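Local coordinates for protein transcriptional regulator, LacI family (Corynebacterium glutamicum, PDB 3H5T) that probably binds a palindromic promoter motif and activates transcription of the inositol phosphate synthase gene ino1 in an inositol-dependent way, with a role in cell wall biogenesis, at residues A[241-246]-A[260-265]; A[154-159]-A[166-171]; A[69-74]-A[97-102]. One frame throughout, in Å; residues are numbered along the deposited sequence.

Contact 1 (A[241-246]-A[260-265]); sequences TVPIME and KELLET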
ATOM      1  N   THR A 241       0.143  21.418 -21.261  1.00 39.47           N
ATOM      2  CA  THR A 241       1.543  21.218 -21.635  1.00 40.33           C
ATOM      3  C   THR A 241       2.226  20.072 -20.883  1.00 39.77           C
ATOM      4  O   THR A 241       3.315  19.631 -21.266  1.00 40.08           O
ATOM      5  CB  THR A 241       2.379  22.485 -21.374  1.00 42.33           C
ATOM      6  OG1 THR A 241       2.431  22.736 -19.963  1.00 43.82           O
ATOM      7  CG2 THR A 241       1.768  23.691 -22.080  1.00 43.89           C
ATOM      8  N   VAL A 242       1.595  19.600 -19.812  1.00 37.29           N
ATOM      9  CA  VAL A 242       2.163  18.526 -19.006  1.00 34.53           C
ATOM     10  C   VAL A 242       1.675  17.143 -19.432  1.00 32.12           C
ATOM     11  O   VAL A 242       0.562  16.737 -19.110  1.00 31.92           O
ATOM     12  CB  VAL A 242       1.832  18.724 -17.507  1.00 35.35           C
ATOM     13  CG1 VAL A 242       2.519  17.644 -16.679  1.00 35.85           C
ATOM     14  CG2 VAL A 242       2.270  20.105 -17.052  1.00 33.03           C
ATOM     15  N   PRO A 243       2.519  16.393 -20.150  1.00 30.10           N
ATOM     16  CA  PRO A 243       2.159  15.050 -20.615  1.00 29.81           C
ATOM     17  C   PRO A 243       1.930  14.072 -19.458  1.00 30.32           C
ATOM     18  O   PRO A 243       2.619  14.126 -18.439  1.00 30.51           O
ATOM     19  CB  PRO A 243       3.349  14.665 -21.483  1.00 29.93           C
ATOM     20  CG  PRO A 243       4.487  15.347 -20.792  1.00 29.31           C
ATOM     21  CD  PRO A 243       3.921  16.706 -20.475  1.00 28.25           C
ATOM     22  N   ILE A 244       0.959  13.180 -19.631  1.00 30.33           N
ATOM     23  CA  ILE A 244       0.612  12.195 -18.613  1.00 29.54           C
ATOM     24  C   ILE A 244       0.490  10.791 -19.201  1.00 28.63           C
ATOM     25  O   ILE A 244      -0.415  10.524 -19.984  1.00 30.10           O
ATOM     26  CB  ILE A 244      -0.732  12.569 -17.939  1.00 30.43           C
ATOM     27  CG1 ILE A 244      -0.589  13.911 -17.216  1.00 31.62           C
ATOM     28  CG2 ILE A 244      -1.164  11.473 -16.967  1.00 30.90           C
ATOM     29  CD1 ILE A 244      -1.889  14.467 -16.685  1.00 32.72           C
ATOM     30  N   MET A 245       1.398   9.895 -18.828  1.00 26.69           N
ATOM     31  CA  MET A 245       1.337   8.527 -19.326  1.00 25.09           C
ATOM     32  C   MET A 245       1.014   7.530 -18.217  1.00 24.52           C
ATOM     33  O   MET A 245       1.277   7.778 -17.041  1.00 24.15           O
ATOM     34  CB  MET A 245       2.647   8.147 -20.025  1.00 22.84           C
ATOM     35  CG  MET A 245       2.882   8.932 -21.317  1.00 19.91           C
ATOM     36  SD  MET A 245       3.772   8.004 -22.561  1.00 11.51           S
ATOM     37  CE  MET A 245       3.668   9.145 -23.918  1.00 15.17           C
ATOM     38  N   GLU A 246       0.443   6.394 -18.606  1.00 24.49           N
ATOM     39  CA  GLU A 246       0.049   5.369 -17.652  1.00 23.69           C
ATOM     40  C   GLU A 246       0.347   3.946 -18.113  1.00 24.43           C
ATOM     41  O   GLU A 246       0.542   3.692 -19.300  1.00 24.98           O
ATOM     42  CB  GLU A 246      -1.456   5.512 -17.363  1.00 22.38           C
ATOM     43  CG  GLU A 246      -2.292   4.236 -17.498  1.00 21.90           C
ATOM     44  CD  GLU A 246      -3.789   4.482 -17.329  1.00 20.91           C
ATOM     45  OE1 GLU A 246      -4.301   5.474 -17.888  1.00 20.08           O
ATOM     46  OE2 GLU A 246      -4.460   3.678 -16.652  1.00 16.81           O
ATOM     47  N   LYS A 260      10.116   4.707 -20.682  1.00 28.81           N
ATOM     48  CA  LYS A 260      10.858   4.888 -21.916  1.00 31.41           C
ATOM     49  C   LYS A 260      10.035   5.722 -22.897  1.00 31.90           C
ATOM     50  O   LYS A 260      10.527   6.693 -23.461  1.00 33.35           O
ATOM     51  CB  LYS A 260      11.192   3.527 -22.537  1.00 32.86           C
ATOM     52  CG  LYS A 260      11.720   3.599 -23.961  1.00 35.80           C
ATOM     53  CD  LYS A 260      11.915   2.210 -24.565  1.00 38.61           C
ATOM     54  CE  LYS A 260      12.962   1.416 -23.805  1.00 40.53           C
ATOM     55  NZ  LYS A 260      13.258   0.099 -24.441  1.00 43.87           N
ATOM     56  N   GLU A 261       8.772   5.355 -23.078  1.00 31.60           N
ATOM     57  CA  GLU A 261       7.903   6.064 -24.011  1.00 31.78           C
ATOM     58  C   GLU A 261       7.759   7.559 -23.718  1.00 31.63           C
ATOM     59  O   GLU A 261       7.808   8.381 -24.627  1.00 33.28           O
ATOM     60  CB  GLU A 261       6.514   5.422 -24.031  1.00 32.69           C
ATOM     61  CG  GLU A 261       5.781   5.637 -25.337  1.00 33.97           C
ATOM     62  CD  GLU A 261       4.301   5.386 -25.232  1.00 34.23           C
ATOM     63  OE1 GLU A 261       3.905   4.295 -24.771  1.00 33.59           O
ATOM     64  OE2 GLU A 261       3.533   6.290 -25.621  1.00 36.11           O
ATOM     65  N   LEU A 262       7.572   7.903 -22.450  1.00 30.56           N
ATOM     66  CA  LEU A 262       7.400   9.293 -22.041  1.00 30.07           C
ATOM     67  C   LEU A 262       8.643  10.155 -22.267  1.00 31.66           C
ATOM     68  O   LEU A 262       8.550  11.284 -22.752  1.00 29.80           O
ATOM     69  CB  LEU A 262       7.021   9.352 -20.557  1.00 27.98           C
ATOM     70  CG  LEU A 262       6.871  10.743 -19.947  1.00 25.52           C
ATOM     71  CD1 LEU A 262       5.602  11.380 -20.459  1.00 23.98           C
ATOM     72  CD2 LEU A 262       6.838  10.643 -18.438  1.00 25.76           C
ATOM     73  N   LEU A 263       9.803   9.620 -21.897  1.00 33.42           N
ATOM     74  CA  LEU A 263      11.063  10.342 -22.033  1.00 34.73           C
ATOM     75  C   LEU A 263      11.565  10.323 -23.467  1.00 35.56           C
ATOM     76  O   LEU A 263      12.314  11.202 -23.884  1.00 36.09           O
ATOM     77  CB  LEU A 263      12.113   9.731 -21.100  1.00 34.83           C
ATOM     78  CG  LEU A 263      11.725   9.769 -19.620  1.00 35.18           C
ATOM     79  CD1 LEU A 263      12.801   9.096 -18.787  1.00 33.87           C
ATOM     80  CD2 LEU A 263      11.509  11.221 -19.188  1.00 33.95           C
ATOM     81  N   GLU A 264      11.145   9.307 -24.209  1.00 36.05           N
ATOM     82  CA  GLU A 264      11.524   9.147 -25.604  1.00 37.02           C
ATOM     83  C   GLU A 264      10.629  10.063 -26.445  1.00 37.77           C
ATOM     84  O   GLU A 264      11.053  10.593 -27.470  1.00 40.08           O
ATOM     85  CB  GLU A 264      11.329   7.685 -26.016  1.00 37.35           C
ATOM     86  CG  GLU A 264      12.460   7.087 -26.821  1.00 37.81           C
ATOM     87  CD  GLU A 264      12.372   5.576 -26.897  1.00 38.41           C
ATOM     88  OE1 GLU A 264      11.282   5.049 -27.216  1.00 38.96           O
ATOM     89  OE2 GLU A 264      13.396   4.910 -26.642  1.00 37.85           O
ATOM     90  N   THR A 265       9.393  10.247 -25.987  1.00 36.62           N
ATOM     91  CA  THR A 265       8.416  11.088 -26.666  1.00 36.05           C
ATOM     92  C   THR A 265       8.590  12.577 -26.346  1.00 37.39           C
ATOM     93  O   THR A 265       8.384  13.441 -27.206  1.00 36.94           O
ATOM     94  CB  THR A 265       6.990  10.648 -26.299  1.00 35.27           C
ATOM     95  OG1 THR A 265       6.792   9.296 -26.733  1.00 35.49           O
ATOM     96  CG2 THR A 265       5.956  11.542 -26.963  1.00 33.77           C
TER
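P243 makes the first touch with the helix at 260-265: the CB-CG side of its ring lies against L262, P243 CB being 4.1 Å from L262 CD1, and the two side chains cross at about a right angle. H266, just past the helix, also touches this proline. At I244 the chain enters the strand and the side chain turns to the other face of the sheet, where V225 and M229 of helix 221-235 receive it. M245 comes back toward 260-265 and supplies most of what 241-246 brings to the contact. Its CG sits 3.8 Å from L262 CD1, so this one methyl of the leucine is shared between P243 and M245. The arrangement is part of a beta-alpha-beta unit in the periplasmic-binding-protein-like fold: strand 244-247 leads into helix 252-265, which leads into strand 271-274, and strand 192-197 lies between the two strands. The local helix axis runs roughly antiparallel to strand 244-246, at 153°, with 9.1 Å between them at closest approach. L195 of the intervening strand touches both M245 and L262. Beyond CG the methionine chain bends at chi2 (-148°), which carries SD and CE across E261. There M245 SD is 4.0 Å from E261 CB, and M245 CE comes near E261 OE2, the two chains crossing at about a right angle. M245 CE also approaches T265 OG1, at 4.2 Å. That hydroxyl is engaged within the helix, donating to E261 O, which takes T265 N as well, the two donors arriving from opposite faces of the carbonyl plane.

Contact 2 (A[154-159]-A[166-171]); sequences AVIADQ and MPFIAP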
ATOM      1  N   ALA A 154     -17.185  -5.276   5.823  1.00 25.00           N
ATOM      2  CA  ALA A 154     -16.031  -4.868   5.057  1.00 23.95           C
ATOM      3  C   ALA A 154     -15.469  -3.501   5.395  1.00 25.42           C
ATOM      4  O   ALA A 154     -16.198  -2.574   5.762  1.00 26.61           O
ATOM      5  CB  ALA A 154     -16.360  -4.935   3.588  1.00 22.56           C
ATOM      6  N   VAL A 155     -14.152  -3.399   5.272  1.00 24.66           N
ATOM      7  CA  VAL A 155     -13.435  -2.160   5.508  1.00 23.68           C
ATOM      8  C   VAL A 155     -12.682  -1.876   4.209  1.00 22.77           C
ATOM      9  O   VAL A 155     -12.193  -2.794   3.549  1.00 21.58           O
ATOM     10  CB  VAL A 155     -12.421  -2.300   6.659  1.00 24.61           C
ATOM     11  CG1 VAL A 155     -11.425  -3.411   6.344  1.00 28.10           C
ATOM     12  CG2 VAL A 155     -11.676  -0.991   6.849  1.00 26.40           C
ATOM     13  N   ILE A 156     -12.595  -0.607   3.837  1.00 21.78           N
ATOM     14  CA  ILE A 156     -11.908  -0.230   2.612  1.00 21.26           C
ATOM     15  C   ILE A 156     -10.606   0.510   2.902  1.00 21.17           C
ATOM     16  O   ILE A 156     -10.563   1.376   3.778  1.00 19.97           O
ATOM     17  CB  ILE A 156     -12.817   0.680   1.743  1.00 21.28           C
ATOM     18  CG1 ILE A 156     -13.994  -0.130   1.199  1.00 18.69           C
ATOM     19  CG2 ILE A 156     -12.016   1.307   0.608  1.00 20.62           C
ATOM     20  CD1 ILE A 156     -15.127   0.734   0.692  1.00 16.94           C
ATOM     21  N   ALA A 157      -9.552   0.171   2.159  1.00 20.26           N
ATOM     22  CA  ALA A 157      -8.255   0.831   2.308  1.00 19.84           C
ATOM     23  C   ALA A 157      -7.866   1.503   0.995  1.00 21.07           C
ATOM     24  O   ALA A 157      -7.975   0.904  -0.081  1.00 22.41           O
ATOM     25  CB  ALA A 157      -7.186  -0.173   2.710  1.00 17.28           C
ATOM     26  N   ASP A 158      -7.411   2.748   1.094  1.00 21.73           N
ATOM     27  CA  ASP A 158      -6.996   3.524  -0.068  1.00 21.09           C
ATOM     28  C   ASP A 158      -8.150   3.983  -0.960  1.00 19.23           C
ATOM     29  O   ASP A 158      -8.274   5.165  -1.258  1.00 17.61           O
ATOM     30  CB  ASP A 158      -5.984   2.717  -0.887  1.00 24.66           C
ATOM     31  CG  ASP A 158      -4.549   2.978  -0.456  1.00 28.57           C
ATOM     32  OD1 ASP A 158      -3.661   2.175  -0.823  1.00 31.97           O
ATOM     33  OD2 ASP A 158      -4.307   3.994   0.237  1.00 29.89           O
ATOM     34  N   GLN A 159      -9.001   3.051  -1.369  1.00 18.94           N
ATOM     35  CA  GLN A 159     -10.135   3.374  -2.229  1.00 20.34           C
ATOM     36  C   GLN A 159     -11.008   2.123  -2.366  1.00 20.72           C
ATOM     37  O   GLN A 159     -10.523   1.010  -2.206  1.00 23.04           O
ATOM     38  CB  GLN A 159      -9.611   3.806  -3.600  1.00 20.27           C
ATOM     39  CG  GLN A 159      -8.741   2.750  -4.254  1.00 22.68           C
ATOM     40  CD  GLN A 159      -8.053   3.240  -5.504  1.00 23.57           C
ATOM     41  OE1 GLN A 159      -8.569   4.100  -6.217  1.00 24.75           O
ATOM     42  NE2 GLN A 159      -6.891   2.676  -5.795  1.00 22.30           N
ATOM     43  N   MET A 166     -19.157   0.931   4.948  1.00 22.28           N
ATOM     44  CA  MET A 166     -17.809   0.391   4.789  1.00 20.94           C
ATOM     45  C   MET A 166     -16.700   1.351   5.256  1.00 20.20           C
ATOM     46  O   MET A 166     -16.252   2.200   4.485  1.00 18.06           O
ATOM     47  CB  MET A 166     -17.569   0.022   3.309  1.00 20.15           C
ATOM     48  CG  MET A 166     -18.263  -1.253   2.806  1.00 17.73           C
ATOM     49  SD  MET A 166     -17.952  -1.650   1.039  1.00 10.19           S
ATOM     50  CE  MET A 166     -19.434  -2.398   0.639  1.00 10.83           C
ATOM     51  N   PRO A 167     -16.254   1.231   6.524  1.00 19.26           N
ATOM     52  CA  PRO A 167     -15.197   2.082   7.083  1.00 20.44           C
ATOM     53  C   PRO A 167     -14.056   2.280   6.092  1.00 20.83           C
ATOM     54  O   PRO A 167     -13.676   1.351   5.385  1.00 22.45           O
ATOM     55  CB  PRO A 167     -14.787   1.318   8.331  1.00 19.55           C
ATOM     56  CG  PRO A 167     -16.110   0.879   8.846  1.00 17.61           C
ATOM     57  CD  PRO A 167     -16.800   0.354   7.574  1.00 21.59           C
ATOM     58  N   PHE A 168     -13.512   3.492   6.061  1.00 20.02           N
ATOM     59  CA  PHE A 168     -12.466   3.870   5.117  1.00 21.52           C
ATOM     60  C   PHE A 168     -11.172   4.363   5.783  1.00 21.59           C
ATOM     61  O   PHE A 168     -11.203   5.220   6.669  1.00 23.62           O
ATOM     62  CB  PHE A 168     -13.064   4.951   4.192  1.00 23.34           C
ATOM     63  CG  PHE A 168     -12.116   5.496   3.145  1.00 23.69           C
ATOM     64  CD1 PHE A 168     -11.740   4.731   2.049  1.00 25.32           C
ATOM     65  CD2 PHE A 168     -11.650   6.803   3.233  1.00 23.86           C
ATOM     66  CE1 PHE A 168     -10.914   5.262   1.056  1.00 26.44           C
ATOM     67  CE2 PHE A 168     -10.829   7.346   2.248  1.00 24.49           C
ATOM     68  CZ  PHE A 168     -10.461   6.575   1.158  1.00 26.23           C
ATOM     69  N   ILE A 169     -10.039   3.819   5.346  1.00 20.50           N
ATOM     70  CA  ILE A 169      -8.727   4.197   5.874  1.00 20.02           C
ATOM     71  C   ILE A 169      -7.808   4.612   4.724  1.00 20.17           C
ATOM     72  O   ILE A 169      -7.521   3.810   3.837  1.00 19.90           O
ATOM     73  CB  ILE A 169      -8.037   3.021   6.593  1.00 21.28           C
ATOM     74  CG1 ILE A 169      -8.950   2.461   7.679  1.00 22.04           C
ATOM     75  CG2 ILE A 169      -6.696   3.477   7.179  1.00 17.96           C
ATOM     76  CD1 ILE A 169      -8.332   1.297   8.439  1.00 21.66           C
ATOM     77  N   ALA A 170      -7.338   5.854   4.739  1.00 20.23           N
ATOM     78  CA  ALA A 170      -6.451   6.331   3.687  1.00 22.16           C
ATOM     79  C   ALA A 170      -5.912   7.728   3.956  1.00 23.89           C
ATOM     80  O   ALA A 170      -6.453   8.478   4.774  1.00 26.55           O
ATOM     81  CB  ALA A 170      -7.179   6.321   2.346  1.00 23.64           C
ATOM     82  N   PRO A 171      -4.811   8.087   3.288  1.00 23.68           N
ATOM     83  CA  PRO A 171      -4.244   9.422   3.483  1.00 24.33           C
ATOM     84  C   PRO A 171      -4.970  10.333   2.493  1.00 25.75           C
ATOM     85  O   PRO A 171      -5.664   9.837   1.609  1.00 26.19           O
ATOM     86  CB  PRO A 171      -2.790   9.220   3.100  1.00 25.17           C
ATOM     87  CG  PRO A 171      -2.906   8.234   1.963  1.00 20.91           C
ATOM     88  CD  PRO A 171      -3.880   7.229   2.534  1.00 21.45           C
TER
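I156 is gripped through both of its backbone polar atoms by the strand beside it. I156 N donates to P167 O over 2.7 Å in an almost straight bond (178° at the hydrogen), and I156 O accepts from I169 N at 2.9 Å. One step on, D158 N donates a hydrogen bond to I169 O, also at 2.9 Å, the donor tilted about 21° from the carbonyl plane. This is the ladder of two parallel strands, I156 paired with F168 and A157 with I169. V155 and A157 turn their backbone groups the other way, to V132 and I134 of strand 132-135 and to S136 just after it. At the start of the ladder the proline nitrogen of P167 has no hydrogen to offer A154 O; M166 CA lies 3.5 Å from that oxygen in a CA-H...O contact instead. On the face of I156 and F168, I156 CD1 packs on M166 CB at 3.6 Å. The F168 ring, with CG anti to its own N (chi1 179°), turns an edge to the first strand: F168 CD1 is 3.7 Å from I156 CG2, and CE1 lies near D158 O. I169, on the other face, meets K327 and T331 of helix 321-336. D158 OD1 forms a salt bridge with K324 of that helix. With both edges of strand 154-157 bonded and the aspartate paired with a lysine, the polar groups here are largely answered within the protein, which suits so buried a position in a Rossmann-like lobe.

Contact 3 (A[69-74]-A[97-102]); sequences GAIGVL and QAAGDT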
ATOM      1  N   GLY A  69     -11.763 -17.968  13.086  1.00 39.37           N
ATOM      2  CA  GLY A  69     -12.258 -18.104  11.723  1.00 34.66           C
ATOM      3  C   GLY A  69     -11.245 -17.599  10.705  1.00 32.20           C
ATOM      4  O   GLY A  69     -10.048 -17.829  10.860  1.00 31.75           O
ATOM      5  N   ALA A  70     -11.707 -16.915   9.662  1.00 28.62           N
ATOM      6  CA  ALA A  70     -10.789 -16.381   8.657  1.00 27.51           C
ATOM      7  C   ALA A  70     -11.269 -15.065   8.066  1.00 26.47           C
ATOM      8  O   ALA A  70     -12.468 -14.829   7.973  1.00 27.46           O
ATOM      9  CB  ALA A  70     -10.576 -17.397   7.537  1.00 25.33           C
ATOM     10  N   ILE A  71     -10.325 -14.207   7.683  1.00 25.97           N
ATOM     11  CA  ILE A  71     -10.653 -12.924   7.059  1.00 25.16           C
ATOM     12  C   ILE A  71     -10.000 -12.875   5.680  1.00 25.52           C
ATOM     13  O   ILE A  71      -8.957 -13.494   5.454  1.00 24.96           O
ATOM     14  CB  ILE A  71     -10.161 -11.706   7.897  1.00 23.72           C
ATOM     15  CG1 ILE A  71      -8.636 -11.665   7.934  1.00 22.77           C
ATOM     16  CG2 ILE A  71     -10.727 -11.784   9.319  1.00 21.64           C
ATOM     17  CD1 ILE A  71      -8.066 -10.446   8.648  1.00 22.15           C
ATOM     18  N   GLY A  72     -10.620 -12.152   4.755  1.00 26.06           N
ATOM     19  CA  GLY A  72     -10.070 -12.057   3.414  1.00 24.46           C
ATOM     20  C   GLY A  72      -9.608 -10.666   3.009  1.00 25.01           C
ATOM     21  O   GLY A  72      -9.829  -9.677   3.721  1.00 22.82           O
ATOM     22  N   VAL A  73      -8.944 -10.601   1.857  1.00 23.91           N
ATOM     23  CA  VAL A  73      -8.455  -9.349   1.304  1.00 22.41           C
ATOM     24  C   VAL A  73      -8.707  -9.413  -0.198  1.00 23.75           C
ATOM     25  O   VAL A  73      -8.119 -10.239  -0.901  1.00 24.83           O
ATOM     26  CB  VAL A  73      -6.948  -9.156   1.565  1.00 22.30           C
ATOM     27  CG1 VAL A  73      -6.474  -7.829   0.962  1.00 19.63           C
ATOM     28  CG2 VAL A  73      -6.680  -9.173   3.057  1.00 22.27           C
ATOM     29  N   LEU A  74      -9.598  -8.554  -0.682  1.00 22.59           N
ATOM     30  CA  LEU A  74      -9.923  -8.530  -2.091  1.00 22.34           C
ATOM     31  C   LEU A  74      -8.913  -7.667  -2.807  1.00 25.59           C
ATOM     32  O   LEU A  74      -8.777  -6.482  -2.518  1.00 27.76           O
ATOM     33  CB  LEU A  74     -11.325  -7.977  -2.315  1.00 19.12           C
ATOM     34  CG  LEU A  74     -11.814  -8.087  -3.761  1.00 16.40           C
ATOM     35  CD1 LEU A  74     -13.149  -8.815  -3.799  1.00 16.34           C
ATOM     36  CD2 LEU A  74     -11.918  -6.707  -4.365  1.00 13.87           C
ATOM     37  N   GLN A  97      -0.503  -8.488  11.032  1.00 27.85           N
ATOM     38  CA  GLN A  97      -0.259  -8.160  12.431  1.00 27.53           C
ATOM     39  C   GLN A  97      -1.553  -7.974  13.232  1.00 28.05           C
ATOM     40  O   GLN A  97      -1.602  -8.279  14.424  1.00 27.60           O
ATOM     41  CB  GLN A  97       0.590  -6.900  12.507  1.00 29.01           C
ATOM     42  CG  GLN A  97       0.783  -6.352  13.892  1.00 31.96           C
ATOM     43  CD  GLN A  97       1.729  -5.177  13.894  1.00 36.59           C
ATOM     44  OE1 GLN A  97       1.555  -4.228  13.129  1.00 38.45           O
ATOM     45  NE2 GLN A  97       2.742  -5.230  14.750  1.00 40.09           N
ATOM     46  N   ALA A  98      -2.593  -7.458  12.587  1.00 28.72           N
ATOM     47  CA  ALA A  98      -3.872  -7.261  13.262  1.00 29.44           C
ATOM     48  C   ALA A  98      -4.471  -8.645  13.449  1.00 30.12           C
ATOM     49  O   ALA A  98      -4.820  -9.038  14.562  1.00 30.54           O
ATOM     50  CB  ALA A  98      -4.799  -6.385  12.416  1.00 29.38           C
ATOM     51  N   ALA A  99      -4.596  -9.374  12.345  1.00 30.04           N
ATOM     52  CA  ALA A  99      -5.112 -10.729  12.385  1.00 31.22           C
ATOM     53  C   ALA A  99      -3.981 -11.509  13.030  1.00 32.90           C
ATOM     54  O   ALA A  99      -2.866 -11.494  12.530  1.00 35.66           O
ATOM     55  CB  ALA A  99      -5.356 -11.239  10.980  1.00 30.46           C
ATOM     56  N   GLY A 100      -4.246 -12.178  14.139  1.00 33.28           N
ATOM     57  CA  GLY A 100      -3.179 -12.918  14.787  1.00 33.67           C
ATOM     58  C   GLY A 100      -3.111 -14.339  14.283  1.00 34.45           C
ATOM     59  O   GLY A 100      -2.331 -14.654  13.383  1.00 34.84           O
ATOM     60  N   ASP A 101      -3.944 -15.188  14.876  1.00 34.77           N
ATOM     61  CA  ASP A 101      -4.031 -16.593  14.525  1.00 35.94           C
ATOM     62  C   ASP A 101      -5.188 -16.788  13.543  1.00 34.55           C
ATOM     63  O   ASP A 101      -5.702 -17.893  13.375  1.00 35.70           O
ATOM     64  CB  ASP A 101      -4.272 -17.423  15.789  1.00 40.24           C
ATOM     65  CG  ASP A 101      -3.424 -16.954  16.962  1.00 44.58           C
ATOM     66  OD1 ASP A 101      -2.202 -16.742  16.773  1.00 45.16           O
ATOM     67  OD2 ASP A 101      -3.981 -16.796  18.074  1.00 46.81           O
ATOM     68  N   THR A 102      -5.586 -15.696  12.902  1.00 31.88           N
ATOM     69  CA  THR A 102      -6.668 -15.698  11.925  1.00 29.05           C
ATOM     70  C   THR A 102      -6.156 -16.020  10.521  1.00 27.37           C
ATOM     71  O   THR A 102      -5.202 -15.399  10.038  1.00 25.93           O
ATOM     72  CB  THR A 102      -7.361 -14.311  11.855  1.00 29.80           C
ATOM     73  OG1 THR A 102      -7.969 -14.007  13.115  1.00 30.20           O
ATOM     74  CG2 THR A 102      -8.415 -14.294  10.763  1.00 29.79           C
TER
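T102 presses its methyl, not its hydroxyl, against I71. Its CG2 stands anti to the backbone N and OG1 beside it (chi1 -63°), and this rotation aims the methyl at the strand: T102 CG2 is 3.6 Å from I71 N and 3.7 Å from I71 CG2. The same methyl reaches back along the strand, 3.8 Å from A70 CA, and also lies near G69 O. I71 meets it with a turn of its own. Its CG1 takes the crowded position between the backbone N and the carbonyl carbon (chi1 66°), with CG2 beside the N, so both branches face the threonine methyl; T102 CG2 is 3.9 Å from I71 CG1. The two side chains cross at about a right angle. Strand 70-75, helix 86-98 and strand 103-108 form a beta-alpha-beta crossover, the last strand lying parallel beside the first at the edge of the larger sheet, and this contact sits where the chain leaves the helix to come back to that sheet. I71 is bonded through its backbone to Q103, the residue after T102, and to T105, both in strand 103-108. From CG1 the isoleucine chain runs on extended (chi2 176°), which carries CD1 away from the threonine and up to the helix end, 3.7 Å from A99 CB. A99 is the first residue to drop out of helical backbone angles, and its methyl still turns toward the strand. No hydrogen bond crosses between the two segments. L104 in the neighbouring strand and L333 of helix 321-336 also touch I71.

Contacts 2 and 3 belong to one sheet, the larger of the two, with centres 16 Å apart and nearest atoms about 7 Å apart; strand 132-135 runs between strands 70-75 and 154-157 and joins them. Helix 321-336 touches both, through L333 at contact 3 and K324 at contact 2. Contact 1 is in the other sheet: its centre lies 31 Å from that of contact 2 and 41 Å from that of contact 3, on the far side of the chain's centre from contact 3. Two such lobes are the plan of LacI-type regulators, whose effector usually binds in the cleft between them. All three contacts lie in this sugar-binding-type region, apart from the helix-turn-helix at 12-31.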